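Local coordinates for protein 1-deoxy-D-xylulose 5-phosphate reductoisomerase (Zymomonas mobilis, PDB 1R0K) that catalyses the NADPH-dependent rearrangement and reduction of 1-deoxy-D-xylulose 5-phosphate to 2-C-methyl-D-erythritol 4-phosphate, an early step of isoprenoid biosynthesis, at residues B[18-23]-B[96-101]; B[151-156]-B[223-228]; B[231-236]-B[314-319]; B[300-303]-B[307-310]. All coordinates share one frame; numbering follows the deposited sequence.

How the contacts relate
Contacts 1 and 2 are buried. Contact 1 sets a helix on a strand of the seven-stranded parallel sheet, and contact 2 pairs helices 151-159 and 216-229 near the predicted substrate and metal residues. Their centres are about 18 Å apart and they do not touch. Contact 3 is largely buried with a lysine at its border, and contact 4 is partly buried. These two share helix 307-317, using its last and first turns. Contacts 2 and 3 touch where Ile223 and Phe226 meet Ile315. None of the four has a hydrogen bond between its segments. Methyl against indole edge marks contact 1, imidazole packing contact 2, aliphatic packing contact 3 and tyrosine packing contact 4.

Contact 1 of 4, residues B[18-23]-B[96-101]; sequences HSTLDL and WTMAAI
Thr20 meets Trp96 and Met98 with its two branches, a methyl and a hydroxyl. The methyl makes the apolar part of the contact. It comes to the edge of the indole, in the ring plane, with Thr20 CG2 3.8 Å from Trp96 CH2 and as far from CZ3. The two side chains approach from opposite directions. On Trp96, CG is anti to the backbone N (chi1 -171°), and this carries the six-membered ring toward the helix. Helix 267-275 packs beside both residues, with Ile270 against Thr20 and Leu274 against Trp96.

This is helix-on-sheet packing in the Rossmann-like NADPH domain. Helix 15-25 follows strand 5-10, and strand 96-99 lies next to that strand in the parallel sheet. The loop before the helix and its first turn hold Thr13, Gly14, Ser15 and Ile16, which are predicted to bind NADPH.

Across the two segments the hydroxyl makes van der Waals contacts and no hydrogen bond. Thr20 OG1 is 3.4 Å from Met98 CE and 3.8 Å from Met98 CG. The Met98 chain is bent at chi2 (54°) and chi3 (78°), which brings its terminal methyl back beside the same oxygen.

The polar groups bond elsewhere. Thr20 OG1 is hydrogen-bonded to Ile16 O, one turn earlier in the helix, and Trp96 NE1 to Thr273 O. Within the strand, Met98 N sits 4.0 Å above one face of the Trp96 ring, toward its rim.

Contact 2 of 4, residues B[151-156]-B[223-228]; sequences SEHNAI and IEAFHL
His153 packs its imidazole against Glu224, Ala225 and Leu228. The contact pairs helix 151-159 with helix 216-229, two helices that carry predicted substrate and metal ligands, among them Glu152 and Glu221. Their short segments run roughly parallel, 29° apart, with axes 10.5 Å from each other.

The His153 ring is held at a face and at an edge. Over one face lies a methyl of Leu228, in a CH-pi contact with CD1 4.0 Å from the ring centroid. The two side chains cross at about a right angle. At the edge, in the ring plane, Glu224 OE1 is 3.2 Å from His153 CE1. The carboxylate plane stands 87° from the ring plane, nearly perpendicular. This is no hydrogen bond, for the edge that meets the oxygen is a carbon. Glu224 CB also presses on His153 CE1, at 3.3 Å.

A chi1 of -59° sets the His153 imidazole anti to the carbonyl carbon and sends it across to the second helix. There NE2 is hydrogen-bonded to the backbone oxygen of Glu221, and this bond probably fixes the ring's rotation. Beside that nitrogen, His153 CD2 lies 4.0 Å from Ala225 CB.

Contact 3 of 4, residues B[231-236]-B[314-319]; sequences IPLEKF and SIKSGG
Leu233 is the residue of 231-236 that meets the last turn of helix 307-317, at Ile315 and Lys316. Before it, Ile231 turns its side chain to Val168 and Ile171 of strand 168-175. Its carbonyl oxygen lies at the edge of the Phe236 ring. Pro232 then starts a short 3-10 turn, in which Lys235 N bonds to Pro232 O at 2.9 Å.

Leu233 follows, and both its methyls point at the helix because its side chain extends straight away from the backbone N (chi1 180°). Leu233 CD1 is 3.9 Å from Ile315 CD1 and equally far from Ile315 CG2. Leu233 CD2 reaches the other residue, 3.4 Å from Lys316 CG, a tight carbon contact. The lysine chain is extended and crosses the leucine at about a right angle, with Lys316 CE 4.0 Å from the same methyl. Cutting Leu233 back to alanine removes both methyls and is likely to open a gap beside Ile315 and the aliphatic part of Lys316.

Glu234 is exposed. Its OE1 is 6.3 Å from Lys316 NZ, so the opposite charges make no salt bridge and probably attract only weakly. Lys235 turns the other way, with NZ hydrogen-bonded to Val168 O. At Phe236 the turn closes, N to Leu233 O at 3.0 Å, and the ring packs on Leu222 and Ala225.

The end of helix 307-317 packs on this segment through Leu233, and Ile315 also touches Ile223 and Phe226 of helix 216-229. Segment 231-236 connects that helix to strand 236-240, closing a beta-alpha-beta crossover from the adjacent parallel strand 168-175.

Contact 4 of 4, residues B[300-303]-B[307-310]; sequences PDYE and ALTL
The backbone folds back from loop 300-303 to the first turn of helix 307-317, and the CA atoms of Tyr302 and Leu308 come within 6.2 Å of each other. Tyr302 and Leu308 carry most of the contact. Their side chains cross at about a right angle. Leu308 CD1 lies over one face of the phenol ring, while Tyr302 CE1 is 3.5 Å from Leu308 CB. With chi1 at -74°, the phenol of Tyr302 leaves on the side of its backbone N, opposite the carbonyl carbon, and lies against the helix. The ring's edge meets Thr309, whose OG1 is near the ring plane and 3.7 Å from Tyr302 CD1. That pair is van der Waals contact and not a hydrogen bond. With a serine in place of the tyrosine, Leu308 CB and CD1 would probably lose the ring that covers them, and Thr309 OG1 its aromatic neighbour.

The contact packs the loop before helix 307-317 on that helix's own first turn, beside strand 236-240, an outer strand of the mixed four-stranded sheet. Pro300 touches Val240 of that strand, and Tyr302 and Leu308 both touch Ile238. Leu308 also touches Lys218, a predicted substrate-binding residue.

Pro300 adds a looser apolar contact, with its CB 4.2 Å from Leu308 CD1. Between the proline and the tyrosine, the CB of Asp301 points away from the helix. Its carboxylate holds the loop instead. Asp301 OD1 is weakly bonded to Glu303 N at 2.9 Å, with an N-H...O angle of 123°, in the manner of an Asx turn, and is also hydrogen-bonded to Arg304 N.

Contact 1 of 4, residues B[18-23]-B[96-101]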
loop_
_atom_site.group_PDB
_atom_site.type_symbol
_atom_site.label_atom_id
_atom_site.label_comp_id
_atom_site.label_asym_id
_atom_site.label_seq_id
_atom_site.Cartn_x
_atom_site.Cartn_y
_atom_site.Cartn_z
ATOM N N HIS B 18 -10.747 22.930 -9.399
ATOM C CA HIS B 18 -11.007 23.593 -8.130
ATOM C C HIS B 18 -10.182 22.960 -7.018
ATOM O O HIS B 18 -9.591 23.661 -6.198
ATOM C CB HIS B 18 -12.493 23.505 -7.782
ATOM C CG HIS B 18 -13.334 24.532 -8.470
ATOM N ND1 HIS B 18 -14.710 24.465 -8.505
ATOM C CD2 HIS B 18 -12.996 25.666 -9.132
ATOM C CE1 HIS B 18 -15.184 25.513 -9.157
ATOM N NE2 HIS B 18 -14.165 26.256 -9.549
ATOM N N SER B 19 -10.148 21.630 -6.992
ATOM C CA SER B 19 -9.383 20.916 -5.975
ATOM C C SER B 19 -7.897 21.194 -6.153
ATOM O O SER B 19 -7.154 21.312 -5.176
ATOM C CB SER B 19 -9.641 19.410 -6.075
ATOM O OG SER B 19 -10.990 19.098 -5.762
ATOM N N THR B 20 -7.470 21.307 -7.406
ATOM C CA THR B 20 -6.068 21.575 -7.701
ATOM C C THR B 20 -5.689 22.974 -7.220
ATOM O O THR B 20 -4.649 23.155 -6.596
ATOM C CB THR B 20 -5.782 21.457 -9.216
ATOM O OG1 THR B 20 -6.124 20.138 -9.661
ATOM C CG2 THR B 20 -4.297 21.712 -9.506
ATOM N N LEU B 21 -6.534 23.963 -7.504
ATOM C CA LEU B 21 -6.249 25.334 -7.074
ATOM C C LEU B 21 -6.240 25.451 -5.553
ATOM O O LEU B 21 -5.442 26.200 -4.985
ATOM C CB LEU B 21 -7.269 26.300 -7.677
ATOM C CG LEU B 21 -6.907 26.751 -9.099
ATOM C CD1 LEU B 21 -8.067 27.479 -9.735
ATOM C CD2 LEU B 21 -5.681 27.641 -9.038
ATOM N N ASP B 22 -7.124 24.706 -4.898
ATOM C CA ASP B 22 -7.195 24.711 -3.443
ATOM C C ASP B 22 -5.798 24.432 -2.886
ATOM O O ASP B 22 -5.297 25.170 -2.039
ATOM C CB ASP B 22 -8.171 23.632 -2.955
ATOM C CG ASP B 22 -8.307 23.604 -1.436
ATOM O OD1 ASP B 22 -9.156 24.342 -0.891
ATOM O OD2 ASP B 22 -7.557 22.846 -0.784
ATOM N N LEU B 23 -5.159 23.376 -3.380
ATOM C CA LEU B 23 -3.830 23.014 -2.901
ATOM C C LEU B 23 -2.760 24.017 -3.310
ATOM O O LEU B 23 -1.848 24.308 -2.537
ATOM C CB LEU B 23 -3.445 21.611 -3.396
ATOM C CG LEU B 23 -4.372 20.477 -2.942
ATOM C CD1 LEU B 23 -3.754 19.127 -3.310
ATOM C CD2 LEU B 23 -4.584 20.560 -1.437
ATOM N N TRP B 96 4.996 21.930 -13.878
ATOM C CA TRP B 96 3.934 21.014 -13.492
ATOM C C TRP B 96 2.646 21.449 -14.167
ATOM O O TRP B 96 2.222 22.596 -14.027
ATOM C CB TRP B 96 3.744 21.025 -11.978
ATOM C CG TRP B 96 2.827 19.958 -11.477
ATOM C CD1 TRP B 96 3.156 18.665 -11.190
ATOM C CD2 TRP B 96 1.432 20.094 -11.175
ATOM N NE1 TRP B 96 2.055 17.988 -10.718
ATOM C CE2 TRP B 96 0.984 18.840 -10.700
ATOM C CE3 TRP B 96 0.518 21.155 -11.257
ATOM C CZ2 TRP B 96 -0.343 18.617 -10.306
ATOM C CZ3 TRP B 96 -0.803 20.935 -10.867
ATOM C CH2 TRP B 96 -1.220 19.673 -10.396
ATOM N N THR B 97 2.027 20.526 -14.896
ATOM C CA THR B 97 0.793 20.818 -15.613
ATOM C C THR B 97 -0.331 19.867 -15.258
ATOM O O THR B 97 -0.188 18.652 -15.380
ATOM C CB THR B 97 0.984 20.721 -17.147
ATOM O OG1 THR B 97 1.972 21.663 -17.571
ATOM C CG2 THR B 97 -0.337 21.004 -17.874
ATOM N N MET B 98 -1.452 20.424 -14.818
ATOM C CA MET B 98 -2.620 19.618 -14.508
ATOM C C MET B 98 -3.435 19.617 -15.797
ATOM O O MET B 98 -3.935 20.658 -16.220
ATOM C CB MET B 98 -3.427 20.249 -13.364
ATOM C CG MET B 98 -4.821 19.654 -13.177
ATOM S SD MET B 98 -4.843 17.854 -12.972
ATOM C CE MET B 98 -4.346 17.720 -11.284
ATOM N N ALA B 99 -3.537 18.455 -16.435
ATOM C CA ALA B 99 -4.288 18.326 -17.679
ATOM C C ALA B 99 -5.684 17.860 -17.311
ATOM O O ALA B 99 -5.939 16.660 -17.206
ATOM C CB ALA B 99 -3.623 17.315 -18.586
ATOM N N ALA B 100 -6.590 18.815 -17.125
ATOM C CA ALA B 100 -7.944 18.484 -16.721
ATOM C C ALA B 100 -9.046 18.910 -17.686
ATOM O O ALA B 100 -10.212 18.963 -17.306
ATOM C CB ALA B 100 -8.210 19.052 -15.334
ATOM N N ILE B 101 -8.682 19.225 -18.924
ATOM C CA ILE B 101 -9.676 19.591 -19.929
ATOM C C ILE B 101 -10.289 18.259 -20.364
ATOM O O ILE B 101 -9.567 17.369 -20.795
ATOM C CB ILE B 101 -9.020 20.261 -21.158
ATOM C CG1 ILE B 101 -8.358 21.580 -20.742
ATOM C CG2 ILE B 101 -10.074 20.513 -22.242
ATOM C CD1 ILE B 101 -7.492 22.191 -21.823
#

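Contact 2 of 4, residues B[151-156]-B[223-228]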
loop_
_atom_site.group_PDB
_atom_site.type_symbol
_atom_site.label_atom_id
_atom_site.label_comp_id
_atom_site.label_asym_id
_atom_site.label_seq_id
_atom_site.Cartn_x
_atom_site.Cartn_y
_atom_site.Cartn_z
ATOM N N SER B 151 -8.690 8.474 -9.144
ATOM C CA SER B 151 -8.588 7.606 -7.970
ATOM C C SER B 151 -7.950 6.239 -8.100
ATOM O O SER B 151 -7.035 5.916 -7.348
ATOM C CB SER B 151 -9.962 7.434 -7.322
ATOM O OG SER B 151 -10.439 8.677 -6.852
ATOM N N GLU B 152 -8.440 5.422 -9.022
ATOM C CA GLU B 152 -7.890 4.088 -9.189
ATOM C C GLU B 152 -6.466 4.103 -9.733
ATOM O O GLU B 152 -5.591 3.383 -9.246
ATOM C CB GLU B 152 -8.772 3.263 -10.129
ATOM C CG GLU B 152 -10.174 2.952 -9.606
ATOM C CD GLU B 152 -11.152 4.106 -9.757
ATOM O OE1 GLU B 152 -10.872 5.058 -10.522
ATOM O OE2 GLU B 152 -12.218 4.045 -9.115
ATOM N N HIS B 153 -6.235 4.921 -10.750
ATOM C CA HIS B 153 -4.916 4.992 -11.355
ATOM C C HIS B 153 -3.876 5.541 -10.407
ATOM O O HIS B 153 -2.748 5.052 -10.382
ATOM C CB HIS B 153 -4.966 5.839 -12.623
ATOM C CG HIS B 153 -5.906 5.307 -13.652
ATOM N ND1 HIS B 153 -6.682 6.123 -14.448
ATOM C CD2 HIS B 153 -6.218 4.035 -13.998
ATOM C CE1 HIS B 153 -7.432 5.376 -15.238
ATOM N NE2 HIS B 153 -7.170 4.106 -14.985
ATOM N N ASN B 154 -4.243 6.561 -9.633
ATOM C CA ASN B 154 -3.294 7.149 -8.695
ATOM C C ASN B 154 -2.989 6.141 -7.591
ATOM O O ASN B 154 -1.850 6.035 -7.131
ATOM C CB ASN B 154 -3.857 8.447 -8.103
ATOM C CG ASN B 154 -2.845 9.176 -7.249
ATOM O OD1 ASN B 154 -2.776 8.974 -6.036
ATOM N ND2 ASN B 154 -2.029 10.014 -7.886
ATOM N N ALA B 155 -4.010 5.390 -7.188
ATOM C CA ALA B 155 -3.853 4.370 -6.156
ATOM C C ALA B 155 -2.891 3.301 -6.666
ATOM O O ALA B 155 -2.009 2.842 -5.938
ATOM C CB ALA B 155 -5.208 3.743 -5.832
ATOM N N ILE B 156 -3.074 2.896 -7.919
ATOM C CA ILE B 156 -2.196 1.890 -8.509
ATOM C C ILE B 156 -0.779 2.442 -8.563
ATOM O O ILE B 156 0.180 1.777 -8.170
ATOM C CB ILE B 156 -2.651 1.510 -9.921
ATOM C CG1 ILE B 156 -4.028 0.832 -9.846
ATOM C CG2 ILE B 156 -1.621 0.575 -10.566
ATOM C CD1 ILE B 156 -4.690 0.608 -11.193
ATOM N N ILE B 223 -8.639 0.286 -19.700
ATOM C CA ILE B 223 -7.886 0.638 -20.887
ATOM C C ILE B 223 -6.799 1.634 -20.516
ATOM O O ILE B 223 -5.644 1.464 -20.890
ATOM C CB ILE B 223 -8.812 1.231 -21.968
ATOM C CG1 ILE B 223 -9.752 0.137 -22.481
ATOM C CG2 ILE B 223 -7.989 1.807 -23.115
ATOM C CD1 ILE B 223 -10.792 0.627 -23.459
ATOM N N GLU B 224 -7.169 2.659 -19.757
ATOM C CA GLU B 224 -6.206 3.666 -19.327
ATOM C C GLU B 224 -5.086 3.041 -18.508
ATOM O O GLU B 224 -3.914 3.374 -18.692
ATOM C CB GLU B 224 -6.887 4.725 -18.471
ATOM C CG GLU B 224 -7.928 5.553 -19.178
ATOM C CD GLU B 224 -8.589 6.535 -18.230
ATOM O OE1 GLU B 224 -9.556 6.135 -17.538
ATOM O OE2 GLU B 224 -8.124 7.695 -18.163
ATOM N N ALA B 225 -5.457 2.147 -17.592
ATOM C CA ALA B 225 -4.483 1.480 -16.733
ATOM C C ALA B 225 -3.498 0.668 -17.558
ATOM O O ALA B 225 -2.302 0.616 -17.261
ATOM C CB ALA B 225 -5.197 0.575 -15.738
ATOM N N PHE B 226 -4.010 0.025 -18.600
ATOM C CA PHE B 226 -3.172 -0.793 -19.464
ATOM C C PHE B 226 -2.036 0.026 -20.080
ATOM O O PHE B 226 -0.898 -0.435 -20.147
ATOM C CB PHE B 226 -4.026 -1.420 -20.567
ATOM C CG PHE B 226 -3.233 -2.204 -21.580
ATOM C CD1 PHE B 226 -2.644 -3.421 -21.240
ATOM C CD2 PHE B 226 -3.038 -1.710 -22.867
ATOM C CE1 PHE B 226 -1.876 -4.128 -22.162
ATOM C CE2 PHE B 226 -2.270 -2.406 -23.793
ATOM C CZ PHE B 226 -1.691 -3.610 -23.433
ATOM N N HIS B 227 -2.342 1.240 -20.527
ATOM C CA HIS B 227 -1.327 2.092 -21.137
ATOM C C HIS B 227 -0.418 2.729 -20.098
ATOM O O HIS B 227 0.771 2.885 -20.324
ATOM C CB HIS B 227 -1.978 3.181 -21.990
ATOM C CG HIS B 227 -2.487 2.684 -23.305
ATOM N ND1 HIS B 227 -3.825 2.462 -23.555
ATOM C CD2 HIS B 227 -1.830 2.337 -24.439
ATOM C CE1 HIS B 227 -3.970 2.003 -24.786
ATOM N NE2 HIS B 227 -2.775 1.917 -25.342
ATOM N N LEU B 228 -0.980 3.090 -18.953
ATOM C CA LEU B 228 -0.194 3.706 -17.892
ATOM C C LEU B 228 0.858 2.793 -17.284
ATOM O O LEU B 228 1.988 3.214 -17.040
ATOM C CB LEU B 228 -1.105 4.168 -16.757
ATOM C CG LEU B 228 -1.923 5.441 -16.929
ATOM C CD1 LEU B 228 -2.990 5.504 -15.840
ATOM C CD2 LEU B 228 -1.001 6.650 -16.867
#

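Contact 3 of 4, residues B[231-236]-B[314-319]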
loop_
_atom_site.group_PDB
_atom_site.type_symbol
_atom_site.label_atom_id
_atom_site.label_comp_id
_atom_site.label_asym_id
_atom_site.label_seq_id
_atom_site.Cartn_x
_atom_site.Cartn_y
_atom_site.Cartn_z
ATOM N N ILE B 231 1.771 -3.446 -18.353
ATOM C CA ILE B 231 1.947 -4.848 -17.991
ATOM C C ILE B 231 0.913 -5.636 -18.790
ATOM O O ILE B 231 -0.082 -5.075 -19.246
ATOM C CB ILE B 231 1.740 -5.116 -16.472
ATOM C CG1 ILE B 231 0.294 -4.844 -16.069
ATOM C CG2 ILE B 231 2.710 -4.271 -15.648
ATOM C CD1 ILE B 231 -0.020 -5.283 -14.650
ATOM N N PRO B 232 1.144 -6.943 -18.988
ATOM C CA PRO B 232 0.221 -7.799 -19.744
ATOM C C PRO B 232 -1.226 -7.681 -19.267
ATOM O O PRO B 232 -1.496 -7.690 -18.066
ATOM C CB PRO B 232 0.789 -9.198 -19.515
ATOM C CG PRO B 232 2.258 -8.938 -19.425
ATOM C CD PRO B 232 2.316 -7.713 -18.535
ATOM N N LEU B 233 -2.150 -7.582 -20.215
ATOM C CA LEU B 233 -3.570 -7.456 -19.904
ATOM C C LEU B 233 -4.078 -8.540 -18.955
ATOM O O LEU B 233 -4.893 -8.267 -18.075
ATOM C CB LEU B 233 -4.394 -7.486 -21.194
ATOM C CG LEU B 233 -5.911 -7.365 -21.018
ATOM C CD1 LEU B 233 -6.251 -5.994 -20.434
ATOM C CD2 LEU B 233 -6.605 -7.553 -22.360
ATOM N N GLU B 234 -3.600 -9.768 -19.129
ATOM C CA GLU B 234 -4.035 -10.867 -18.273
ATOM C C GLU B 234 -3.694 -10.661 -16.797
ATOM O O GLU B 234 -4.217 -11.366 -15.933
ATOM C CB GLU B 234 -3.449 -12.201 -18.759
ATOM C CG GLU B 234 -2.175 -12.086 -19.578
ATOM C CD GLU B 234 -2.408 -11.382 -20.906
ATOM O OE1 GLU B 234 -3.414 -11.697 -21.579
ATOM O OE2 GLU B 234 -1.588 -10.521 -21.280
ATOM N N LYS B 235 -2.830 -9.695 -16.504
ATOM C CA LYS B 235 -2.450 -9.431 -15.120
ATOM C C LYS B 235 -3.406 -8.464 -14.434
ATOM O O LYS B 235 -3.208 -8.107 -13.275
ATOM C CB LYS B 235 -1.025 -8.880 -15.046
ATOM C CG LYS B 235 0.042 -9.894 -15.443
ATOM C CD LYS B 235 1.414 -9.458 -14.945
ATOM C CE LYS B 235 2.464 -10.539 -15.179
ATOM N NZ LYS B 235 3.786 -10.152 -14.612
ATOM N N PHE B 236 -4.439 -8.039 -15.155
ATOM C CA PHE B 236 -5.430 -7.132 -14.592
ATOM C C PHE B 236 -6.650 -7.874 -14.090
ATOM O O PHE B 236 -7.096 -8.855 -14.690
ATOM C CB PHE B 236 -5.883 -6.097 -15.620
ATOM C CG PHE B 236 -4.880 -5.016 -15.867
ATOM C CD1 PHE B 236 -3.856 -5.197 -16.791
ATOM C CD2 PHE B 236 -4.946 -3.820 -15.162
ATOM C CE1 PHE B 236 -2.912 -4.201 -17.010
ATOM C CE2 PHE B 236 -4.004 -2.815 -15.372
ATOM C CZ PHE B 236 -2.987 -3.004 -16.296
ATOM N N SER B 314 -11.402 -4.864 -26.795
ATOM C CA SER B 314 -10.851 -3.704 -27.481
ATOM C C SER B 314 -9.350 -3.585 -27.198
ATOM O O SER B 314 -8.561 -3.334 -28.112
ATOM C CB SER B 314 -11.581 -2.431 -27.043
ATOM O OG SER B 314 -12.936 -2.451 -27.472
ATOM N N ILE B 315 -8.952 -3.769 -25.939
ATOM C CA ILE B 315 -7.537 -3.682 -25.573
ATOM C C ILE B 315 -6.747 -4.790 -26.264
ATOM O O ILE B 315 -5.689 -4.539 -26.843
ATOM C CB ILE B 315 -7.324 -3.824 -24.047
ATOM C CG1 ILE B 315 -7.983 -2.660 -23.316
ATOM C CG2 ILE B 315 -5.832 -3.869 -23.729
ATOM C CD1 ILE B 315 -7.893 -2.766 -21.809
ATOM N N LYS B 316 -7.265 -6.014 -26.190
ATOM C CA LYS B 316 -6.612 -7.161 -26.810
ATOM C C LYS B 316 -6.349 -6.885 -28.279
ATOM O O LYS B 316 -5.249 -7.123 -28.775
ATOM C CB LYS B 316 -7.483 -8.411 -26.682
ATOM C CG LYS B 316 -7.651 -8.905 -25.263
ATOM C CD LYS B 316 -8.475 -10.183 -25.218
ATOM C CE LYS B 316 -8.588 -10.715 -23.798
ATOM N NZ LYS B 316 -9.381 -11.974 -23.730
ATOM N N SER B 317 -7.365 -6.386 -28.974
ATOM C CA SER B 317 -7.230 -6.075 -30.390
ATOM C C SER B 317 -6.332 -4.856 -30.574
ATOM O O SER B 317 -5.596 -4.759 -31.551
ATOM C CB SER B 317 -8.606 -5.806 -31.000
ATOM O OG SER B 317 -9.476 -6.901 -30.768
ATOM N N GLY B 318 -6.394 -3.927 -29.627
ATOM C CA GLY B 318 -5.572 -2.735 -29.715
ATOM C C GLY B 318 -5.969 -1.858 -30.884
ATOM O O GLY B 318 -7.138 -1.806 -31.266
ATOM N N GLY B 319 -4.992 -1.164 -31.455
ATOM C CA GLY B 319 -5.275 -0.295 -32.579
ATOM C C GLY B 319 -6.275 0.796 -32.237
ATOM O O GLY B 319 -6.190 1.431 -31.186
#

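Contact 4 of 4, residues B[300-303]-B[307-310]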
loop_
_atom_site.group_PDB
_atom_site.type_symbol
_atom_site.label_atom_id
_atom_site.label_comp_id
_atom_site.label_asym_id
_atom_site.label_seq_id
_atom_site.Cartn_x
_atom_site.Cartn_y
_atom_site.Cartn_z
ATOM N N PRO B 300 -16.657 -9.473 -10.212
ATOM C CA PRO B 300 -17.464 -8.677 -11.133
ATOM C C PRO B 300 -18.301 -9.664 -11.951
ATOM O O PRO B 300 -17.953 -10.843 -12.052
ATOM C CB PRO B 300 -16.409 -7.958 -11.966
ATOM C CG PRO B 300 -15.300 -8.966 -12.028
ATOM C CD PRO B 300 -15.233 -9.460 -10.601
ATOM N N ASP B 301 -19.403 -9.200 -12.519
ATOM C CA ASP B 301 -20.249 -10.077 -13.316
ATOM C C ASP B 301 -20.155 -9.655 -14.776
ATOM O O ASP B 301 -20.823 -8.717 -15.201
ATOM C CB ASP B 301 -21.701 -9.986 -12.842
ATOM C CG ASP B 301 -22.584 -11.047 -13.470
ATOM O OD1 ASP B 301 -22.363 -11.384 -14.649
ATOM O OD2 ASP B 301 -23.505 -11.535 -12.788
ATOM N N TYR B 302 -19.319 -10.349 -15.541
ATOM C CA TYR B 302 -19.132 -10.028 -16.951
ATOM C C TYR B 302 -20.384 -10.273 -17.790
ATOM O O TYR B 302 -20.552 -9.678 -18.856
ATOM C CB TYR B 302 -17.942 -10.816 -17.504
ATOM C CG TYR B 302 -16.616 -10.265 -17.018
ATOM C CD1 TYR B 302 -15.990 -9.215 -17.689
ATOM C CD2 TYR B 302 -16.020 -10.747 -15.850
ATOM C CE1 TYR B 302 -14.802 -8.655 -17.211
ATOM C CE2 TYR B 302 -14.830 -10.191 -15.360
ATOM C CZ TYR B 302 -14.230 -9.146 -16.047
ATOM O OH TYR B 302 -13.060 -8.587 -15.580
ATOM N N GLU B 303 -21.265 -11.137 -17.304
ATOM C CA GLU B 303 -22.507 -11.426 -18.009
ATOM C C GLU B 303 -23.474 -10.253 -17.899
ATOM O O GLU B 303 -24.068 -9.829 -18.886
ATOM C CB GLU B 303 -23.163 -12.683 -17.436
ATOM C CG GLU B 303 -22.529 -13.968 -17.913
ATOM C CD GLU B 303 -22.659 -14.138 -19.415
ATOM O OE1 GLU B 303 -23.806 -14.128 -19.914
ATOM O OE2 GLU B 303 -21.620 -14.276 -20.098
ATOM N N ALA B 307 -20.053 -4.435 -20.918
ATOM C CA ALA B 307 -19.137 -3.345 -21.239
ATOM C C ALA B 307 -17.726 -3.723 -20.793
ATOM O O ALA B 307 -16.740 -3.300 -21.399
ATOM C CB ALA B 307 -19.582 -2.054 -20.545
ATOM N N LEU B 308 -17.631 -4.519 -19.731
ATOM C CA LEU B 308 -16.329 -4.936 -19.224
ATOM C C LEU B 308 -15.643 -5.822 -20.254
ATOM O O LEU B 308 -14.440 -5.700 -20.486
ATOM C CB LEU B 308 -16.472 -5.681 -17.887
ATOM C CG LEU B 308 -16.982 -4.843 -16.706
ATOM C CD1 LEU B 308 -17.021 -5.704 -15.442
ATOM C CD2 LEU B 308 -16.072 -3.629 -16.497
ATOM N N THR B 309 -16.411 -6.703 -20.883
ATOM C CA THR B 309 -15.856 -7.588 -21.900
ATOM C C THR B 309 -15.444 -6.801 -23.140
ATOM O O THR B 309 -14.393 -7.062 -23.734
ATOM C CB THR B 309 -16.868 -8.662 -22.309
ATOM O OG1 THR B 309 -17.207 -9.450 -21.161
ATOM C CG2 THR B 309 -16.280 -9.567 -23.390
ATOM N N LEU B 310 -16.274 -5.836 -23.529
ATOM C CA LEU B 310 -15.982 -5.010 -24.693
ATOM C C LEU B 310 -14.649 -4.293 -24.502
ATOM O O LEU B 310 -13.824 -4.240 -25.418
ATOM C CB LEU B 310 -17.104 -3.989 -24.919
ATOM C CG LEU B 310 -18.460 -4.577 -25.329
ATOM C CD1 LEU B 310 -19.448 -3.453 -25.609
ATOM C CD2 LEU B 310 -18.284 -5.456 -26.570
#